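Local coordinates for protein putative hydrolase (Chromobacterium violaceum, PDB 3MCW) that probably acts as a hydrolase of the isochorismatase family, its natural substrate not established, at residues T123-R132 with H167-Y178; W113-S124 with F139-T150. All coordinates share one frame; numbering follows the deposited sequence. Where two conformers were deposited one is given.

Contact 1. Residues T123-R132 with H167-Y178; sequences TSNSVEATVR and HAMSLANLDGEY. With EDO (1,2-ethanediol), chain I.
One face of the Tyr178 ring is covered by Arg132, whose CG sits almost straight above the ring centre, 3.7 Å from the centroid, a CH-pi contact; the carbonyl oxygens of Asn173 and Leu174 lie at the ring edge, in its plane. Farther along the same side chain, the guanidinium lies with one face over Tyr178 CE2, its plane turned 47° from the ring. At the guanidinium edge, NE and NH2 of Arg132 both bond the single oxygen OE2 of Glu128, almost exactly in the guanidinium plane, with NH2 at 2.8 Å from OE2 in a salt bridge. Water 1 donates to Glu128 OE2 and accepts from Asn173 ND2, tying this pair to the other helix. These are neighbouring, nearly parallel helices (axes 13° apart) on one side of the parallel sheet in the isochorismatase-type alpha/beta fold. With CG anti to the backbone N (chi1 179°), Glu128 reaches across so that OE1 accepts a hydrogen bond from Ser170 OG, 2.6 Å away and nearly along the C-O bond. Between the helices, Leu174 CD2 packs against Val131 CG1 and Arg132 CG. At the start of helix 123-136, Thr123 OG1 meets the edge of the His167 ring and hydrogen-bonds ND1 at 2.9 Å, while His167 NE2 binds Glu145 OE1.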
loop_
_atom_site.group_PDB
_atom_site.type_symbol
_atom_site.label_atom_id
_atom_site.label_comp_id
_atom_site.label_asym_id
_atom_site.label_seq_id
_atom_site.Cartn_x
_atom_site.Cartn_y
_atom_site.Cartn_z
ATOM N N THR A 123 3.393 -9.444 5.773
ATOM C CA THR A 123 2.167 -8.685 6.047
ATOM C C THR A 123 2.289 -7.256 5.560
ATOM O O THR A 123 1.352 -6.714 4.969
ATOM C CB THR A 123 1.873 -8.659 7.553
ATOM O OG1 THR A 123 2.023 -9.982 8.069
ATOM C CG2 THR A 123 0.469 -8.124 7.827
ATOM N N SER A 124 3.421 -6.619 5.864
ATOM C CA SER A 124 3.612 -5.202 5.698
ATOM C C SER A 124 4.243 -4.807 4.363
ATOM O O SER A 124 4.311 -3.626 4.065
ATOM C CB SER A 124 4.479 -4.710 6.856
ATOM O OG SER A 124 5.649 -5.517 6.973
ATOM N N ASN A 125 4.711 -5.781 3.571
ATOM C CA ASN A 125 5.352 -5.502 2.305
ATOM C C ASN A 125 4.459 -6.006 1.161
ATOM O O ASN A 125 3.496 -5.315 0.815
ATOM C CB ASN A 125 6.811 -5.943 2.291
ATOM C CG ASN A 125 7.557 -5.332 1.124
ATOM O OD1 ASN A 125 7.095 -4.363 0.513
ATOM N ND2 ASN A 125 8.718 -5.835 0.854
ATOM N N SER A 126 4.717 -7.180 0.591
ATOM C CA SER A 126 3.936 -7.610 -0.557
ATOM C C SER A 126 2.479 -7.897 -0.257
ATOM O O SER A 126 1.620 -7.683 -1.121
ATOM C CB SER A 126 4.601 -8.798 -1.237
ATOM O OG SER A 126 5.799 -8.404 -1.895
ATOM N N VAL A 127 2.168 -8.420 0.934
ATOM C CA VAL A 127 0.760 -8.640 1.271
ATOM C C VAL A 127 0.025 -7.283 1.331
ATOM O O VAL A 127 -0.972 -7.092 0.661
ATOM C CB VAL A 127 0.577 -9.414 2.578
ATOM C CG1 VAL A 127 -0.853 -9.474 2.972
ATOM C CG2 VAL A 127 1.158 -10.849 2.440
ATOM N N GLU A 128 0.556 -6.332 2.089
ATOM C CA GLU A 128 -0.063 -5.023 2.197
ATOM C C GLU A 128 -0.153 -4.333 0.825
ATOM O O GLU A 128 -1.201 -3.737 0.539
ATOM C CB GLU A 128 0.690 -4.171 3.197
ATOM C CG GLU A 128 0.120 -2.776 3.342
ATOM C CD GLU A 128 0.466 -2.073 4.634
ATOM O OE1 GLU A 128 1.179 -2.633 5.485
ATOM O OE2 GLU A 128 -0.010 -0.930 4.719
ATOM N N ALA A 129 0.886 -4.390 0.020
ATOM C CA ALA A 129 0.829 -3.726 -1.297
ATOM C C ALA A 129 -0.297 -4.304 -2.140
ATOM O O ALA A 129 -1.061 -3.593 -2.807
ATOM C CB ALA A 129 2.160 -3.886 -2.032
ATOM N N THR A 130 -0.426 -5.636 -2.105
ATOM C CA THR A 130 -1.443 -6.327 -2.869
ATOM C C THR A 130 -2.837 -6.021 -2.358
ATOM O O THR A 130 -3.758 -5.786 -3.144
ATOM C CB THR A 130 -1.146 -7.835 -2.887
ATOM O OG1 THR A 130 0.116 -8.094 -3.503
ATOM C CG2 THR A 130 -2.196 -8.595 -3.646
ATOM N N VAL A 131 -3.021 -6.057 -1.040
ATOM C CA VAL A 131 -4.329 -5.815 -0.457
ATOM C C VAL A 131 -4.787 -4.375 -0.652
ATOM O O VAL A 131 -5.948 -4.128 -0.940
ATOM C CB VAL A 131 -4.377 -6.235 1.035
ATOM C CG1 VAL A 131 -5.676 -5.835 1.673
ATOM C CG2 VAL A 131 -4.153 -7.732 1.160
ATOM N N ARG A 132 -3.886 -3.406 -0.479
ATOM C CA ARG A 132 -4.286 -2.008 -0.683
ATOM C C ARG A 132 -4.790 -1.837 -2.112
ATOM O O ARG A 132 -5.828 -1.192 -2.321
ATOM C CB ARG A 132 -3.172 -1.025 -0.373
ATOM C CG ARG A 132 -2.875 -0.844 1.098
ATOM C CD ARG A 132 -1.871 0.275 1.333
ATOM N NE ARG A 132 -1.482 0.479 2.723
ATOM C CZ ARG A 132 -1.547 1.646 3.368
ATOM N NH1 ARG A 132 -2.086 2.722 2.851
ATOM N NH2 ARG A 132 -0.954 1.739 4.550
ATOM N N HIS A 167 3.238 -6.014 12.255
ATOM C CA HIS A 167 2.034 -6.711 11.813
ATOM C C HIS A 167 0.793 -5.977 12.315
ATOM O O HIS A 167 -0.139 -5.730 11.562
ATOM C CB HIS A 167 2.107 -8.159 12.352
ATOM C CG HIS A 167 1.036 -9.093 11.911
ATOM N ND1 HIS A 167 1.145 -9.917 10.811
ATOM C CD2 HIS A 167 -0.116 -9.415 12.535
ATOM C CE1 HIS A 167 0.041 -10.667 10.774
ATOM N NE2 HIS A 167 -0.740 -10.382 11.799
ATOM N N ALA A 168 0.763 -5.649 13.601
ATOM C CA ALA A 168 -0.404 -5.007 14.198
ATOM C C ALA A 168 -0.694 -3.632 13.572
ATOM O O ALA A 168 -1.860 -3.245 13.441
ATOM C CB ALA A 168 -0.203 -4.872 15.690
HETATM N N MSE A 169 0.364 -2.909 13.220
HETATM C CA MSE A 169 0.182 -1.599 12.608
HETATM C C MSE A 169 -0.360 -1.755 11.187
HETATM O O MSE A 169 -1.284 -1.032 10.771
HETATM C CB MSE A 169 1.474 -0.759 12.711
HETATM C CG MSE A 169 1.755 -0.305 14.146
HETATM SE SE MSE A 169 3.340 0.791 14.434
HETATM C CE MSE A 169 2.592 2.375 13.764
ATOM N N SER A 170 0.195 -2.693 10.422
ATOM C CA SER A 170 -0.334 -2.913 9.068
ATOM C C SER A 170 -1.765 -3.384 9.074
ATOM O O SER A 170 -2.582 -2.890 8.305
ATOM C CB SER A 170 0.521 -3.890 8.288
ATOM O OG SER A 170 1.755 -3.331 7.922
ATOM N N LEU A 171 -2.112 -4.308 9.968
ATOM C CA LEU A 171 -3.501 -4.751 10.042
ATOM C C LEU A 171 -4.453 -3.587 10.343
ATOM O O LEU A 171 -5.541 -3.513 9.800
ATOM C CB LEU A 171 -3.696 -5.858 11.077
ATOM C CG LEU A 171 -3.044 -7.209 10.802
ATOM C CD1 LEU A 171 -3.434 -8.162 11.924
ATOM C CD2 LEU A 171 -3.318 -7.737 9.393
ATOM N N ALA A 172 -4.064 -2.710 11.259
ATOM C CA ALA A 172 -4.905 -1.570 11.591
ATOM C C ALA A 172 -5.089 -0.636 10.393
ATOM O O ALA A 172 -6.176 -0.096 10.201
ATOM C CB ALA A 172 -4.339 -0.821 12.777
ATOM N N ASN A 173 -4.027 -0.409 9.640
ATOM C CA ASN A 173 -4.125 0.427 8.433
ATOM C C ASN A 173 -4.962 -0.221 7.340
ATOM O O ASN A 173 -5.604 0.479 6.559
ATOM C CB ASN A 173 -2.731 0.779 7.908
ATOM C CG ASN A 173 -1.995 1.843 8.774
ATOM O OD1 ASN A 173 -2.626 2.584 9.549
ATOM N ND2 ASN A 173 -0.694 1.865 8.668
ATOM N N LEU A 174 -4.956 -1.544 7.281
ATOM C CA LEU A 174 -5.669 -2.278 6.253
ATOM C C LEU A 174 -7.150 -2.476 6.555
ATOM O O LEU A 174 -7.981 -2.421 5.641
ATOM C CB LEU A 174 -4.993 -3.628 6.010
ATOM C CG LEU A 174 -3.646 -3.571 5.317
ATOM C CD1 LEU A 174 -2.948 -4.915 5.330
ATOM C CD2 LEU A 174 -3.824 -3.095 3.850
ATOM N N ASP A 175 -7.488 -2.773 7.810
ATOM C CA ASP A 175 -8.839 -3.139 8.172
ATOM C C ASP A 175 -9.788 -1.980 7.943
ATOM O O ASP A 175 -9.493 -0.829 8.278
ATOM C CB ASP A 175 -8.937 -3.589 9.638
ATOM C CG ASP A 175 -10.284 -4.160 9.939
ATOM O OD1 ASP A 175 -10.696 -5.142 9.272
ATOM O OD2 ASP A 175 -11.038 -3.577 10.783
ATOM N N GLY A 176 -10.960 -2.297 7.383
ATOM C CA GLY A 176 -12.013 -1.310 7.104
ATOM C C GLY A 176 -11.718 -0.543 5.811
ATOM O O GLY A 176 -12.517 -0.535 4.880
ATOM N N GLU A 177 -10.564 0.081 5.725
ATOM C CA GLU A 177 -10.238 0.927 4.604
ATOM C C GLU A 177 -9.991 0.132 3.328
ATOM O O GLU A 177 -10.298 0.598 2.237
ATOM C CB GLU A 177 -9.017 1.791 4.963
ATOM C CG GLU A 177 -8.755 2.961 4.067
ATOM C CD GLU A 177 -9.717 4.136 4.231
ATOM O OE1 GLU A 177 -10.716 4.017 4.981
ATOM O OE2 GLU A 177 -9.471 5.204 3.601
ATOM N N TYR A 178 -9.360 -1.032 3.453
ATOM C CA TYR A 178 -8.951 -1.852 2.308
ATOM C C TYR A 178 -9.484 -3.276 2.296
ATOM O O TYR A 178 -9.511 -3.896 1.238
ATOM C CB TYR A 178 -7.428 -1.892 2.207
ATOM C CG TYR A 178 -6.782 -0.531 2.070
ATOM C CD1 TYR A 178 -6.579 0.066 0.815
ATOM C CD2 TYR A 178 -6.312 0.133 3.177
ATOM C CE1 TYR A 178 -5.940 1.311 0.722
ATOM C CE2 TYR A 178 -5.687 1.384 3.078
ATOM C CZ TYR A 178 -5.507 1.947 1.860
ATOM O OH TYR A 178 -4.880 3.168 1.720
HETATM C C1 EDO I . 10.070 -10.704 2.689
HETATM O O1 EDO I . 10.987 -10.960 1.621
HETATM C C2 EDO I . 10.215 -9.279 3.147
HETATM O O2 EDO I . 9.317 -8.433 2.461
HETATM O O HOH W 1 0.631 0.024 7.205
#

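Contact 2. Residues W113-S124 with F139-T150; sequences WLELVVAGVSTS and FAVCLAEDGCFT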
loop_
_atom_site.group_PDB
_atom_site.type_symbol
_atom_site.label_atom_id
_atom_site.label_comp_id
_atom_site.label_asym_id
_atom_site.label_seq_id
_atom_site.Cartn_x
_atom_site.Cartn_y
_atom_site.Cartn_z
ATOM N N TRP A 113 -14.331 -13.447 -10.104
ATOM C CA TRP A 113 -13.708 -13.753 -8.815
ATOM C C TRP A 113 -13.419 -12.440 -8.090
ATOM O O TRP A 113 -12.279 -11.970 -8.020
ATOM C CB TRP A 113 -12.460 -14.595 -8.979
ATOM C CG TRP A 113 -12.723 -15.960 -9.564
ATOM C CD1 TRP A 113 -13.811 -16.759 -9.317
ATOM C CD2 TRP A 113 -11.881 -16.685 -10.462
ATOM N NE1 TRP A 113 -13.689 -17.935 -10.009
ATOM C CE2 TRP A 113 -12.519 -17.914 -10.727
ATOM C CE3 TRP A 113 -10.649 -16.412 -11.077
ATOM C CZ2 TRP A 113 -11.963 -18.859 -11.599
ATOM C CZ3 TRP A 113 -10.131 -17.348 -11.936
ATOM C CH2 TRP A 113 -10.791 -18.555 -12.187
ATOM N N LEU A 114 -14.490 -11.864 -7.557
ATOM C CA LEU A 114 -14.435 -10.533 -6.947
ATOM C C LEU A 114 -14.204 -10.550 -5.445
ATOM O O LEU A 114 -13.879 -9.536 -4.872
ATOM C CB LEU A 114 -15.676 -9.703 -7.330
ATOM C CG LEU A 114 -15.890 -9.541 -8.839
ATOM C CD1 LEU A 114 -17.032 -8.575 -9.089
ATOM C CD2 LEU A 114 -14.667 -9.087 -9.604
ATOM N N GLU A 115 -14.348 -11.721 -4.841
ATOM C CA GLU A 115 -14.122 -11.900 -3.432
ATOM C C GLU A 115 -12.837 -12.717 -3.248
ATOM O O GLU A 115 -12.696 -13.834 -3.781
ATOM C CB GLU A 115 -15.371 -12.563 -2.843
ATOM C CG GLU A 115 -15.343 -12.682 -1.385
ATOM C CD GLU A 115 -16.658 -13.162 -0.805
ATOM O OE1 GLU A 115 -17.257 -14.136 -1.317
ATOM O OE2 GLU A 115 -17.106 -12.612 0.225
ATOM N N LEU A 116 -11.888 -12.155 -2.515
ATOM C CA LEU A 116 -10.558 -12.721 -2.342
ATOM C C LEU A 116 -10.295 -12.996 -0.855
ATOM O O LEU A 116 -10.662 -12.196 -0.005
ATOM C CB LEU A 116 -9.483 -11.735 -2.844
ATOM C CG LEU A 116 -9.706 -11.160 -4.255
ATOM C CD1 LEU A 116 -8.590 -10.204 -4.606
ATOM C CD2 LEU A 116 -9.819 -12.297 -5.311
ATOM N N VAL A 117 -9.610 -14.118 -0.600
ATOM C CA VAL A 117 -9.119 -14.464 0.730
ATOM C C VAL A 117 -7.616 -14.512 0.598
ATOM O O VAL A 117 -7.080 -15.304 -0.178
ATOM C CB VAL A 117 -9.690 -15.831 1.198
ATOM C CG1 VAL A 117 -9.066 -16.235 2.522
ATOM C CG2 VAL A 117 -11.222 -15.708 1.286
ATOM N N VAL A 118 -6.921 -13.648 1.326
ATOM C CA VAL A 118 -5.500 -13.425 1.128
ATOM C C VAL A 118 -4.703 -13.865 2.338
ATOM O O VAL A 118 -5.072 -13.586 3.490
ATOM C CB VAL A 118 -5.198 -11.921 0.839
ATOM C CG1 VAL A 118 -3.757 -11.659 0.684
ATOM C CG2 VAL A 118 -5.991 -11.463 -0.420
ATOM N N ALA A 119 -3.566 -14.504 2.071
ATOM C CA ALA A 119 -2.595 -14.840 3.134
ATOM C C ALA A 119 -1.236 -14.882 2.501
ATOM O O ALA A 119 -1.107 -15.013 1.302
ATOM C CB ALA A 119 -2.938 -16.174 3.794
ATOM N N GLY A 120 -0.193 -14.763 3.306
ATOM C CA GLY A 120 1.166 -14.927 2.840
ATOM C C GLY A 120 2.139 -14.001 3.542
ATOM O O GLY A 120 1.935 -13.621 4.705
ATOM N N VAL A 121 3.207 -13.660 2.841
ATOM C CA VAL A 121 4.324 -12.983 3.477
ATOM C C VAL A 121 4.873 -11.916 2.528
ATOM O O VAL A 121 4.920 -12.130 1.293
ATOM C CB VAL A 121 5.409 -14.016 3.876
ATOM C CG1 VAL A 121 5.915 -14.780 2.626
ATOM C CG2 VAL A 121 6.559 -13.379 4.654
ATOM N N SER A 122 5.311 -10.754 3.025
ATOM C CA SER A 122 5.172 -10.302 4.408
ATOM C C SER A 122 3.937 -9.437 4.567
ATOM O O SER A 122 3.505 -8.724 3.643
ATOM C CB SER A 122 6.375 -9.534 4.871
ATOM O OG SER A 122 6.323 -8.214 4.442
ATOM N N THR A 123 3.393 -9.444 5.773
ATOM C CA THR A 123 2.167 -8.685 6.047
ATOM C C THR A 123 2.289 -7.256 5.560
ATOM O O THR A 123 1.352 -6.714 4.969
ATOM C CB THR A 123 1.873 -8.659 7.553
ATOM O OG1 THR A 123 2.023 -9.982 8.069
ATOM C CG2 THR A 123 0.469 -8.124 7.827
ATOM N N SER A 124 3.421 -6.619 5.864
ATOM C CA SER A 124 3.612 -5.202 5.698
ATOM C C SER A 124 4.243 -4.807 4.363
ATOM O O SER A 124 4.311 -3.626 4.065
ATOM C CB SER A 124 4.479 -4.710 6.856
ATOM O OG SER A 124 5.649 -5.517 6.973
ATOM N N PHE A 139 -12.245 -5.024 -5.205
ATOM C CA PHE A 139 -12.386 -6.415 -4.743
ATOM C C PHE A 139 -12.757 -6.411 -3.277
ATOM O O PHE A 139 -12.374 -5.535 -2.501
ATOM C CB PHE A 139 -11.074 -7.166 -4.954
ATOM C CG PHE A 139 -10.761 -7.350 -6.390
ATOM C CD1 PHE A 139 -11.276 -8.421 -7.078
ATOM C CD2 PHE A 139 -9.934 -6.475 -7.069
ATOM C CE1 PHE A 139 -11.035 -8.581 -8.413
ATOM C CE2 PHE A 139 -9.678 -6.621 -8.431
ATOM C CZ PHE A 139 -10.249 -7.676 -9.104
ATOM N N ALA A 140 -13.550 -7.413 -2.890
ATOM C CA ALA A 140 -13.945 -7.672 -1.495
ATOM C C ALA A 140 -12.891 -8.616 -0.914
ATOM O O ALA A 140 -12.841 -9.787 -1.269
ATOM C CB ALA A 140 -15.303 -8.290 -1.453
ATOM N N VAL A 141 -12.067 -8.102 -0.017
ATOM C CA VAL A 141 -10.906 -8.831 0.471
ATOM C C VAL A 141 -11.061 -9.206 1.935
ATOM O O VAL A 141 -11.377 -8.366 2.778
ATOM C CB VAL A 141 -9.611 -8.000 0.331
ATOM C CG1 VAL A 141 -8.432 -8.768 0.862
ATOM C CG2 VAL A 141 -9.426 -7.546 -1.102
ATOM N N CYS A 142 -10.845 -10.492 2.219
ATOM C CA CYS A 142 -10.675 -10.990 3.608
ATOM C C CYS A 142 -9.216 -11.332 3.759
ATOM O O CYS A 142 -8.682 -12.163 3.034
ATOM C CB CYS A 142 -11.467 -12.269 3.913
ATOM S SG CYS A 142 -13.237 -12.108 3.794
ATOM N N LEU A 143 -8.556 -10.698 4.722
ATOM C CA LEU A 143 -7.148 -10.935 4.997
ATOM C C LEU A 143 -7.055 -11.899 6.164
ATOM O O LEU A 143 -7.469 -11.563 7.288
ATOM C CB LEU A 143 -6.450 -9.606 5.307
ATOM C CG LEU A 143 -4.967 -9.731 5.590
ATOM C CD1 LEU A 143 -4.198 -10.358 4.457
ATOM C CD2 LEU A 143 -4.401 -8.333 5.847
ATOM N N ALA A 144 -6.540 -13.108 5.927
ATOM C CA ALA A 144 -6.408 -14.155 6.941
ATOM C C ALA A 144 -5.127 -13.890 7.705
ATOM O O ALA A 144 -4.052 -14.395 7.370
ATOM C CB ALA A 144 -6.417 -15.552 6.302
ATOM N N GLU A 145 -5.231 -13.082 8.750
ATOM C CA GLU A 145 -4.030 -12.507 9.349
ATOM C C GLU A 145 -3.134 -13.531 10.051
ATOM O O GLU A 145 -1.941 -13.354 10.154
ATOM C CB GLU A 145 -4.361 -11.316 10.258
ATOM C CG GLU A 145 -5.130 -11.668 11.490
ATOM C CD GLU A 145 -4.255 -12.124 12.649
ATOM O OE1 GLU A 145 -3.074 -11.727 12.726
ATOM O OE2 GLU A 145 -4.785 -12.877 13.502
ATOM N N ASP A 146 -3.751 -14.600 10.572
ATOM C CA ASP A 146 -2.992 -15.690 11.189
ATOM C C ASP A 146 -2.204 -16.521 10.199
ATOM O O ASP A 146 -1.327 -17.282 10.578
ATOM C CB ASP A 146 -3.879 -16.559 12.073
ATOM C CG ASP A 146 -5.006 -17.243 11.328
ATOM O OD1 ASP A 146 -5.593 -16.636 10.402
ATOM O OD2 ASP A 146 -5.373 -18.375 11.700
ATOM N N GLY A 147 -2.546 -16.391 8.902
ATOM C CA GLY A 147 -1.778 -16.968 7.821
ATOM C C GLY A 147 -0.780 -16.026 7.212
ATOM O O GLY A 147 -0.209 -16.303 6.159
ATOM N N CYS A 148 -0.534 -14.887 7.846
ATOM C CA CYS A 148 0.442 -13.923 7.392
ATOM C C CYS A 148 1.529 -13.770 8.440
ATOM O O CYS A 148 1.288 -13.971 9.642
ATOM C CB CYS A 148 -0.191 -12.539 7.175
ATOM S SG CYS A 148 -1.453 -12.500 5.887
ATOM N N PHE A 149 2.716 -13.372 8.024
ATOM C CA PHE A 149 3.746 -12.993 8.975
ATOM C C PHE A 149 4.625 -11.911 8.360
ATOM O O PHE A 149 4.620 -11.704 7.132
ATOM C CB PHE A 149 4.575 -14.211 9.461
ATOM C CG PHE A 149 5.505 -14.850 8.486
ATOM C CD1 PHE A 149 5.074 -15.882 7.683
ATOM C CD2 PHE A 149 6.831 -14.505 8.463
ATOM C CE1 PHE A 149 5.949 -16.557 6.877
ATOM C CE2 PHE A 149 7.726 -15.163 7.659
ATOM C CZ PHE A 149 7.285 -16.195 6.878
ATOM N N THR A 150 5.386 -11.247 9.224
ATOM C CA THR A 150 6.320 -10.231 8.824
ATOM C C THR A 150 7.534 -10.274 9.757
ATOM O O THR A 150 7.692 -11.244 10.506
ATOM C CB THR A 150 5.639 -8.851 8.719
ATOM O OG1 THR A 150 6.515 -7.967 8.021
ATOM C CG2 THR A 150 5.211 -8.317 10.094
#
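A beta-alpha-beta crossover, strand 115-121, helix 123-136 and strand 140-149, brings two neighbouring parallel strands of the central sheet together here. Five backbone hydrogen bonds alternate along the regular part, from Ala140 N to Leu114 O up to Ala144 N to Val118 O; Cys142 N to Leu116 O is 2.8 Å long and nearly straight at 174°. Leu116, Val118, Val141 and Leu143 share one face of the sheet. There Val118 splits its branches, CG2 meeting Val141 CG1 at 3.9 Å and CG1 meeting Leu143 CD1 at 4.0 Å. Val117 and Cys142 occupy the other face. Near the strand start, Leu116 CD1 rests on Phe139 CB, while the carbonyl oxygens of Trp113 and Leu114 approach the edge of the Phe139 ring.

Two overlapping type I turns, from Ala144 to Cys148, then break the regular pairing, and only weak bonds join Gly120 to Gly147 and Phe149. Beyond them the side chain of Phe149 runs alongside Val121, whose CG2 lies over the ring face, 3.7 Å from the centroid. A cis peptide precedes Ser122, the N-cap residue of the following helix. Phe149 O accepts a hydrogen bond from Thr123 N, 2.9 Å away and well above the carbonyl plane. Thr150 OG1, anti to its own backbone N (chi1 -166°), hydrogen-bonds Ser124 OG at 2.8 Å.

Both contacts are largely buried, but contact 2 lies about 4 Å from the centre of the chain and contact 1 about 11 Å (centre to centre). Contact 2 is sheet pairing, with mainly backbone bonds and apolar side chains, whereas contact 1 is helix packing held mainly by side chains, among them a salt bridge and a water, and it borders the second subunit: Arg132 NH2 bonds Ser124 O of that subunit. Helix 123-136 serves both, and Thr123 and Ser124 belong to each. Val127 connects them further, its CG2 packing on the Gly120-Val121 backbone 3.5 Å from Val121 N. Their centres are about 9 Å apart.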